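Local coordinates for protein SAM dependent methyltransferase (Agrobacterium tumefaciens, PDB 2IGT) that probably transfers methyl groups from S-adenosylmethionine, which it binds in a pocket of its alpha-beta domain, at residues E57-Y62 against V131-E136; S115-E120 against S168-A173. One frame throughout, in Å; residues are numbered along the deposited sequence.

Contact 1. Residues E57-Y62 against V131-E136; sequences EQYGDY and VGVFPE. With FMT (formic acid), chain I.
At the end of strand 54-59, just where the chain enters the type II' turn of a beta hairpin, Tyr59 lays its ring against the loop 131-136, which contributes Phe134 to the S-adenosylmethionine pocket. Val131 CG2 sits over one face of the phenol, 3.9 Å from the ring centroid and only 20° off the normal, a CH-pi contact shifted toward the CZ side. Val133 CG1 and Pro135 CG come in obliquely, the proline carbon 3.6 Å from Tyr59 OH. That hydroxyl donates to Glu57 OE2 (2.9 Å), reaching it from above the carboxylate plane, and is also bonded to a water 2.9 Å from Tyr59 OH. Two bonds therefore fix the far end of the ring. The same water is hydrogen-bonded to Val133 O and to O2 of a bound formic acid molecule, probably from the crystallisation liquor, whose O2 and O1 are gripped by Val131 N (3.1 Å) and Gly132 N (2.9 Å). Around this buried junction, Phe45 of strand 45-51 meets both Tyr59 and Pro135, Arg66 of strand 62-67 pairs with Glu57, and Trp112 of strand 111-116 binds Tyr59 O; the loop itself continues into helix 138-150.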
ATOM      1  N   GLU A  57      -2.100  -0.119  32.562  1.00 18.72           N
ATOM      2  CA  GLU A  57      -0.850  -0.876  32.732  1.00 20.18           C
ATOM      3  C   GLU A  57       0.282   0.072  33.083  1.00 20.29           C
ATOM      4  O   GLU A  57       0.259   1.227  32.669  1.00 20.62           O
ATOM      5  CB  GLU A  57      -0.472  -1.607  31.441  1.00 20.21           C
ATOM      6  CG  GLU A  57      -1.501  -2.601  30.947  1.00 22.76           C
ATOM      7  CD  GLU A  57      -1.306  -2.907  29.495  1.00 28.16           C
ATOM      8  OE1 GLU A  57      -1.678  -2.059  28.638  1.00 31.98           O
ATOM      9  OE2 GLU A  57      -0.763  -3.986  29.216  1.00 31.07           O
ATOM     10  N   GLN A  58       1.271  -0.410  33.840  1.00 19.88           N
ATOM     11  CA  GLN A  58       2.498   0.358  34.064  1.00 21.65           C
ATOM     12  C   GLN A  58       3.622  -0.301  33.257  1.00 21.51           C
ATOM     13  O   GLN A  58       3.836  -1.497  33.392  1.00 22.70           O
ATOM     14  CB  GLN A  58       2.841   0.394  35.570  1.00 21.77           C
ATOM     15  CG  GLN A  58       3.945   1.390  35.992  1.00 25.62           C
ATOM     16  CD  GLN A  58       3.478   2.850  35.999  1.00 30.60           C
ATOM     17  OE1 GLN A  58       2.283   3.144  36.138  1.00 33.08           O
ATOM     18  NE2 GLN A  58       4.429   3.774  35.850  1.00 31.21           N
ATOM     19  N   TYR A  59       4.260   0.466  32.368  1.00 21.32           N
ATOM     20  CA  TYR A  59       5.446   0.042  31.612  1.00 20.86           C
ATOM     21  C   TYR A  59       6.563   0.996  32.006  1.00 20.94           C
ATOM     22  O   TYR A  59       6.612   2.127  31.507  1.00 20.05           O
ATOM     23  CB  TYR A  59       5.212   0.125  30.095  1.00 20.91           C
ATOM     24  CG  TYR A  59       4.315  -0.979  29.574  1.00 21.56           C
ATOM     25  CD1 TYR A  59       4.860  -2.206  29.199  1.00 22.29           C
ATOM     26  CD2 TYR A  59       2.927  -0.809  29.494  1.00 21.79           C
ATOM     27  CE1 TYR A  59       4.052  -3.246  28.728  1.00 24.67           C
ATOM     28  CE2 TYR A  59       2.099  -1.854  29.029  1.00 22.57           C
ATOM     29  CZ  TYR A  59       2.681  -3.063  28.655  1.00 22.75           C
ATOM     30  OH  TYR A  59       1.919  -4.113  28.240  1.00 22.88           O
ATOM     31  N   GLY A  60       7.439   0.561  32.913  1.00 20.82           N
ATOM     32  CA  GLY A  60       8.490   1.446  33.427  1.00 22.19           C
ATOM     33  C   GLY A  60       7.916   2.712  34.041  1.00 23.23           C
ATOM     34  O   GLY A  60       7.064   2.650  34.933  1.00 24.04           O
ATOM     35  N   ASP A  61       8.366   3.868  33.560  1.00 24.12           N
ATOM     36  CA  ASP A  61       7.862   5.137  34.071  1.00 24.73           C
ATOM     37  C   ASP A  61       6.510   5.612  33.527  1.00 24.31           C
ATOM     38  O   ASP A  61       5.977   6.581  34.030  1.00 24.05           O
ATOM     39  CB  ASP A  61       8.899   6.235  33.892  1.00 26.27           C
ATOM     40  CG  ASP A  61      10.085   6.061  34.821  1.00 30.81           C
ATOM     41  OD1 ASP A  61       9.891   5.644  35.997  1.00 34.14           O
ATOM     42  OD2 ASP A  61      11.205   6.356  34.359  1.00 35.34           O
ATOM     43  N   TYR A  62       5.944   4.941  32.526  1.00 23.65           N
ATOM     44  CA  TYR A  62       4.656   5.373  31.979  1.00 23.22           C
ATOM     45  C   TYR A  62       3.463   4.523  32.443  1.00 23.57           C
ATOM     46  O   TYR A  62       3.532   3.295  32.473  1.00 24.34           O
ATOM     47  CB  TYR A  62       4.670   5.346  30.441  1.00 22.96           C
ATOM     48  CG  TYR A  62       5.595   6.321  29.758  1.00 22.65           C
ATOM     49  CD1 TYR A  62       5.982   7.523  30.382  1.00 22.31           C
ATOM     50  CD2 TYR A  62       6.040   6.072  28.458  1.00 21.66           C
ATOM     51  CE1 TYR A  62       6.832   8.425  29.742  1.00 23.15           C
ATOM     52  CE2 TYR A  62       6.871   6.984  27.796  1.00 20.45           C
ATOM     53  CZ  TYR A  62       7.261   8.141  28.438  1.00 22.88           C
ATOM     54  OH  TYR A  62       8.081   9.016  27.775  1.00 23.10           O
ATOM     55  N   VAL A 131       2.911  -1.929  22.256  1.00 22.32           N
ATOM     56  CA  VAL A 131       3.913  -1.044  22.880  1.00 22.40           C
ATOM     57  C   VAL A 131       5.337  -1.599  22.745  1.00 21.40           C
ATOM     58  O   VAL A 131       6.275  -1.068  23.335  1.00 22.35           O
ATOM     59  CB  VAL A 131       3.605  -0.729  24.381  1.00 22.61           C
ATOM     60  CG1 VAL A 131       2.268   0.088  24.518  1.00 24.11           C
ATOM     61  CG2 VAL A 131       3.531  -2.024  25.208  1.00 23.62           C
ATOM     62  N   GLY A 132       5.505  -2.668  21.972  1.00 21.41           N
ATOM     63  CA  GLY A 132       6.843  -3.147  21.622  1.00 20.57           C
ATOM     64  C   GLY A 132       7.305  -4.335  22.457  1.00 20.50           C
ATOM     65  O   GLY A 132       8.475  -4.742  22.386  1.00 19.65           O
ATOM     66  N   VAL A 133       6.389  -4.869  23.263  1.00 19.85           N
ATOM     67  CA  VAL A 133       6.663  -6.037  24.099  1.00 20.15           C
ATOM     68  C   VAL A 133       5.339  -6.640  24.551  1.00 20.35           C
ATOM     69  O   VAL A 133       4.353  -5.918  24.732  1.00 20.23           O
ATOM     70  CB  VAL A 133       7.582  -5.673  25.322  1.00 20.27           C
ATOM     71  CG1 VAL A 133       6.938  -4.594  26.241  1.00 21.32           C
ATOM     72  CG2 VAL A 133       8.040  -6.919  26.108  1.00 20.83           C
ATOM     73  N   PHE A 134       5.331  -7.963  24.682  1.00 19.49           N
ATOM     74  CA  PHE A 134       4.249  -8.722  25.277  1.00 20.35           C
ATOM     75  C   PHE A 134       4.786  -9.247  26.606  1.00 20.54           C
ATOM     76  O   PHE A 134       5.359 -10.342  26.661  1.00 20.02           O
ATOM     77  CB  PHE A 134       3.830  -9.869  24.328  1.00 19.92           C
ATOM     78  CG  PHE A 134       3.108  -9.407  23.096  1.00 20.79           C
ATOM     79  CD1 PHE A 134       1.716  -9.251  23.094  1.00 21.75           C
ATOM     80  CD2 PHE A 134       3.808  -9.116  21.943  1.00 21.35           C
ATOM     81  CE1 PHE A 134       1.039  -8.827  21.948  1.00 25.23           C
ATOM     82  CE2 PHE A 134       3.141  -8.667  20.792  1.00 22.11           C
ATOM     83  CZ  PHE A 134       1.748  -8.530  20.792  1.00 23.11           C
ATOM     84  N   PRO A 135       4.656  -8.448  27.692  1.00 20.73           N
ATOM     85  CA  PRO A 135       5.409  -8.781  28.905  1.00 20.44           C
ATOM     86  C   PRO A 135       4.990 -10.084  29.564  1.00 20.79           C
ATOM     87  O   PRO A 135       5.770 -10.681  30.311  1.00 19.46           O
ATOM     88  CB  PRO A 135       5.138  -7.602  29.852  1.00 21.29           C
ATOM     89  CG  PRO A 135       3.984  -6.881  29.285  1.00 21.65           C
ATOM     90  CD  PRO A 135       3.838  -7.225  27.837  1.00 21.02           C
ATOM     91  N   GLU A 136       3.769 -10.523  29.297  1.00 20.43           N
ATOM     92  CA  GLU A 136       3.312 -11.826  29.829  1.00 21.75           C
ATOM     93  C   GLU A 136       4.202 -12.982  29.350  1.00 21.36           C
ATOM     94  O   GLU A 136       4.325 -14.007  30.039  1.00 21.52           O
ATOM     95  CB  GLU A 136       1.843 -12.096  29.434  1.00 21.48           C
ATOM     96  CG  GLU A 136       1.572 -12.273  27.949  1.00 21.29           C
ATOM     97  CD  GLU A 136       1.314 -10.969  27.192  1.00 22.21           C
ATOM     98  OE1 GLU A 136       1.669  -9.871  27.679  1.00 19.98           O
ATOM     99  OE2 GLU A 136       0.741 -11.031  26.085  1.00 21.53           O
TER
HETATM  100  C   FMT I1013       2.779  -5.422  22.361  1.00 33.56           C
HETATM  101  O1  FMT I1013       3.716  -4.933  21.728  1.00 33.56           O
HETATM  102  O2  FMT I1013       1.956  -4.787  23.022  1.00 34.27           O
HETATM  103  O   HOH W   1       1.603  -5.645  25.813  1.00 32.06           O

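Contact 2. Residues S115-E120 against S168-A173; sequences SLLGVE and SLVAAA
Val119, the last residue of the tight turn of a beta hairpin, meets helix 166-173 with both of its methyls, and its side chain shows how a branched residue can straddle two successive helix positions. From CB, which is directed at the helix, the two branches part. Val119 CG1, anti to the backbone N (chi1 167°), goes to Leu169, lying 3.7 Å from Leu169 CB and 4.0 Å from Leu169 CD1. Val119 CG2, anti to the carbonyl carbon, turns to the next residue and stands 3.8 Å from Val170 CG2 and equally near the backbone atom Val170 N. The valine thus touches helix backbone as well as side chains, and the CA atoms of Val119 and Val170 approach to 6.5 Å. Leu117 adds a second, looser touch from the turn itself: Leu117 CD2 lies 4.0 Å from Val170 CG1. In all three pairs the side chains cross at about a right angle, and the side-chain packing is apolar. Trp141 of helix 138-150 packs on Leu117, Lys145 of the same helix on Val170, and Asn194 of helix 185-198 on Leu169. Leu116 to Val119 form a type I' turn, closed by paired backbone hydrogen bonds between the two end residues, a classic two-residue beta hairpin, here docked on a helix of the alpha-beta methyltransferase domain.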
ATOM      1  N   SER A 115      13.100  -2.739  31.074  0.50 21.41           N
ATOM      2  CA  SER A 115      13.881  -3.966  31.242  0.50 22.21           C
ATOM      3  C   SER A 115      13.071  -5.069  31.907  0.50 22.60           C
ATOM      4  O   SER A 115      12.320  -4.825  32.837  0.50 22.65           O
ATOM      5  CB  SER A 115      15.212  -3.720  31.975  0.50 22.23           C
ATOM      6  OG  SER A 115      15.047  -3.662  33.377  0.50 22.21           O
ATOM      7  N   LEU A 116      13.220  -6.283  31.393  1.00 22.91           N
ATOM      8  CA  LEU A 116      12.510  -7.449  31.913  1.00 24.12           C
ATOM      9  C   LEU A 116      13.501  -8.584  31.874  1.00 24.98           C
ATOM     10  O   LEU A 116      14.251  -8.734  30.901  1.00 25.03           O
ATOM     11  CB  LEU A 116      11.266  -7.803  31.081  1.00 24.46           C
ATOM     12  CG  LEU A 116      10.032  -6.884  31.149  1.00 25.73           C
ATOM     13  CD1 LEU A 116       8.947  -7.357  30.157  1.00 26.47           C
ATOM     14  CD2 LEU A 116       9.466  -6.747  32.608  1.00 28.12           C
ATOM     15  N   LEU A 117      13.531  -9.362  32.951  1.00 25.30           N
ATOM     16  CA  LEU A 117      14.403 -10.518  33.024  1.00 26.19           C
ATOM     17  C   LEU A 117      15.850 -10.166  32.667  1.00 25.75           C
ATOM     18  O   LEU A 117      16.535 -10.937  32.026  1.00 26.93           O
ATOM     19  CB  LEU A 117      13.867 -11.635  32.096  1.00 25.81           C
ATOM     20  CG  LEU A 117      14.135 -13.057  32.575  1.00 27.61           C
ATOM     21  CD1 LEU A 117      13.529 -13.268  33.979  1.00 28.20           C
ATOM     22  CD2 LEU A 117      13.582 -14.057  31.542  1.00 27.04           C
ATOM     23  N   GLY A 118      16.324  -9.000  33.082  1.00 25.47           N
ATOM     24  CA  GLY A 118      17.723  -8.641  32.868  1.00 24.83           C
ATOM     25  C   GLY A 118      18.081  -8.047  31.507  1.00 25.21           C
ATOM     26  O   GLY A 118      19.228  -7.673  31.271  1.00 25.17           O
ATOM     27  N   VAL A 119      17.098  -7.941  30.623  1.00 24.39           N
ATOM     28  CA  VAL A 119      17.299  -7.459  29.252  1.00 24.50           C
ATOM     29  C   VAL A 119      16.709  -6.047  29.105  1.00 24.08           C
ATOM     30  O   VAL A 119      15.532  -5.829  29.428  1.00 24.34           O
ATOM     31  CB  VAL A 119      16.582  -8.434  28.242  1.00 24.80           C
ATOM     32  CG1 VAL A 119      16.469  -7.839  26.861  1.00 25.31           C
ATOM     33  CG2 VAL A 119      17.321  -9.777  28.193  1.00 25.38           C
ATOM     34  N   GLU A 120      17.512  -5.112  28.601  0.50 23.60           N
ATOM     35  CA  GLU A 120      17.072  -3.739  28.361  0.50 23.81           C
ATOM     36  C   GLU A 120      16.565  -3.558  26.922  0.50 23.67           C
ATOM     37  O   GLU A 120      17.210  -3.994  25.965  0.50 23.63           O
ATOM     38  CB  GLU A 120      18.204  -2.749  28.673  0.50 24.28           C
ATOM     39  CG  GLU A 120      18.433  -2.483  30.171  0.50 25.42           C
ATOM     40  CD  GLU A 120      19.123  -3.620  30.895  0.50 28.47           C
ATOM     41  OE1 GLU A 120      20.048  -4.234  30.306  0.50 29.31           O
ATOM     42  OE2 GLU A 120      18.755  -3.897  32.061  0.50 29.16           O
ATOM     43  N   SER A 168      14.801 -13.361  21.877  1.00 19.00           N
ATOM     44  CA  SER A 168      16.096 -13.527  21.228  1.00 18.60           C
ATOM     45  C   SER A 168      17.188 -13.009  22.139  1.00 18.37           C
ATOM     46  O   SER A 168      18.251 -13.618  22.255  1.00 16.90           O
ATOM     47  CB  SER A 168      16.119 -12.774  19.893  1.00 18.48           C
ATOM     48  OG  SER A 168      15.096 -13.280  19.047  1.00 19.17           O
ATOM     49  N   LEU A 169      16.914 -11.884  22.800  1.00 18.10           N
ATOM     50  CA  LEU A 169      17.916 -11.253  23.652  1.00 19.41           C
ATOM     51  C   LEU A 169      18.127 -12.022  24.958  1.00 19.07           C
ATOM     52  O   LEU A 169      19.275 -12.180  25.409  1.00 19.81           O
ATOM     53  CB  LEU A 169      17.553  -9.778  23.907  1.00 19.00           C
ATOM     54  CG  LEU A 169      17.511  -8.914  22.642  1.00 20.74           C
ATOM     55  CD1 LEU A 169      17.092  -7.491  22.975  1.00 21.27           C
ATOM     56  CD2 LEU A 169      18.856  -8.925  21.857  1.00 21.98           C
ATOM     57  N   VAL A 170      17.030 -12.533  25.527  1.00 18.97           N
ATOM     58  CA  VAL A 170      17.104 -13.407  26.714  1.00 18.79           C
ATOM     59  C   VAL A 170      17.990 -14.631  26.411  1.00 18.65           C
ATOM     60  O   VAL A 170      18.906 -14.947  27.177  1.00 17.81           O
ATOM     61  CB  VAL A 170      15.694 -13.841  27.228  1.00 18.51           C
ATOM     62  CG1 VAL A 170      15.824 -14.886  28.324  1.00 18.10           C
ATOM     63  CG2 VAL A 170      14.896 -12.626  27.787  1.00 18.86           C
ATOM     64  N   ALA A 171      17.731 -15.294  25.283  1.00 18.30           N
ATOM     65  CA  ALA A 171      18.516 -16.480  24.894  1.00 17.47           C
ATOM     66  C   ALA A 171      19.993 -16.137  24.695  1.00 17.34           C
ATOM     67  O   ALA A 171      20.889 -16.813  25.229  1.00 17.00           O
ATOM     68  CB  ALA A 171      17.925 -17.156  23.650  1.00 17.19           C
ATOM     69  N   ALA A 172      20.247 -15.067  23.951  1.00 17.56           N
ATOM     70  CA  ALA A 172      21.616 -14.615  23.705  1.00 17.68           C
ATOM     71  C   ALA A 172      22.370 -14.194  24.982  1.00 17.71           C
ATOM     72  O   ALA A 172      23.574 -14.511  25.129  1.00 18.66           O
ATOM     73  CB  ALA A 172      21.630 -13.491  22.644  1.00 17.88           C
ATOM     74  N   ALA A 173      21.687 -13.528  25.910  1.00 18.23           N
ATOM     75  CA  ALA A 173      22.308 -13.142  27.193  1.00 18.55           C
ATOM     76  C   ALA A 173      22.742 -14.381  27.966  1.00 18.89           C
ATOM     77  O   ALA A 173      23.771 -14.373  28.637  1.00 18.37           O
ATOM     78  CB  ALA A 173      21.364 -12.326  28.035  1.00 18.73           C
TER

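In the fold
The two contacts show how one connecting region can be tied to two different parts of a fold. Their segments alternate along the chain, in the order 57-62, 115-120, 131-136, 168-173, and their centres lie 15 Å apart. Contact 1 joins the five-stranded sheet containing strand 54-59 to the loop leading into helix 138-150; contact 2 joins the hairpin of strands 111-116 and 119-124 to helix 166-173. They touch where Leu116 CD1 packs on Pro135 CB, 3.8 Å away. The hairpin and loop link the smaller sheet to helices 138-150 and 166-173. Segment 131-136 carries Phe134 of the cofactor pocket, while the touching Val133 side chain stays about 10 Å from the cofactor and contact 2 lies farther.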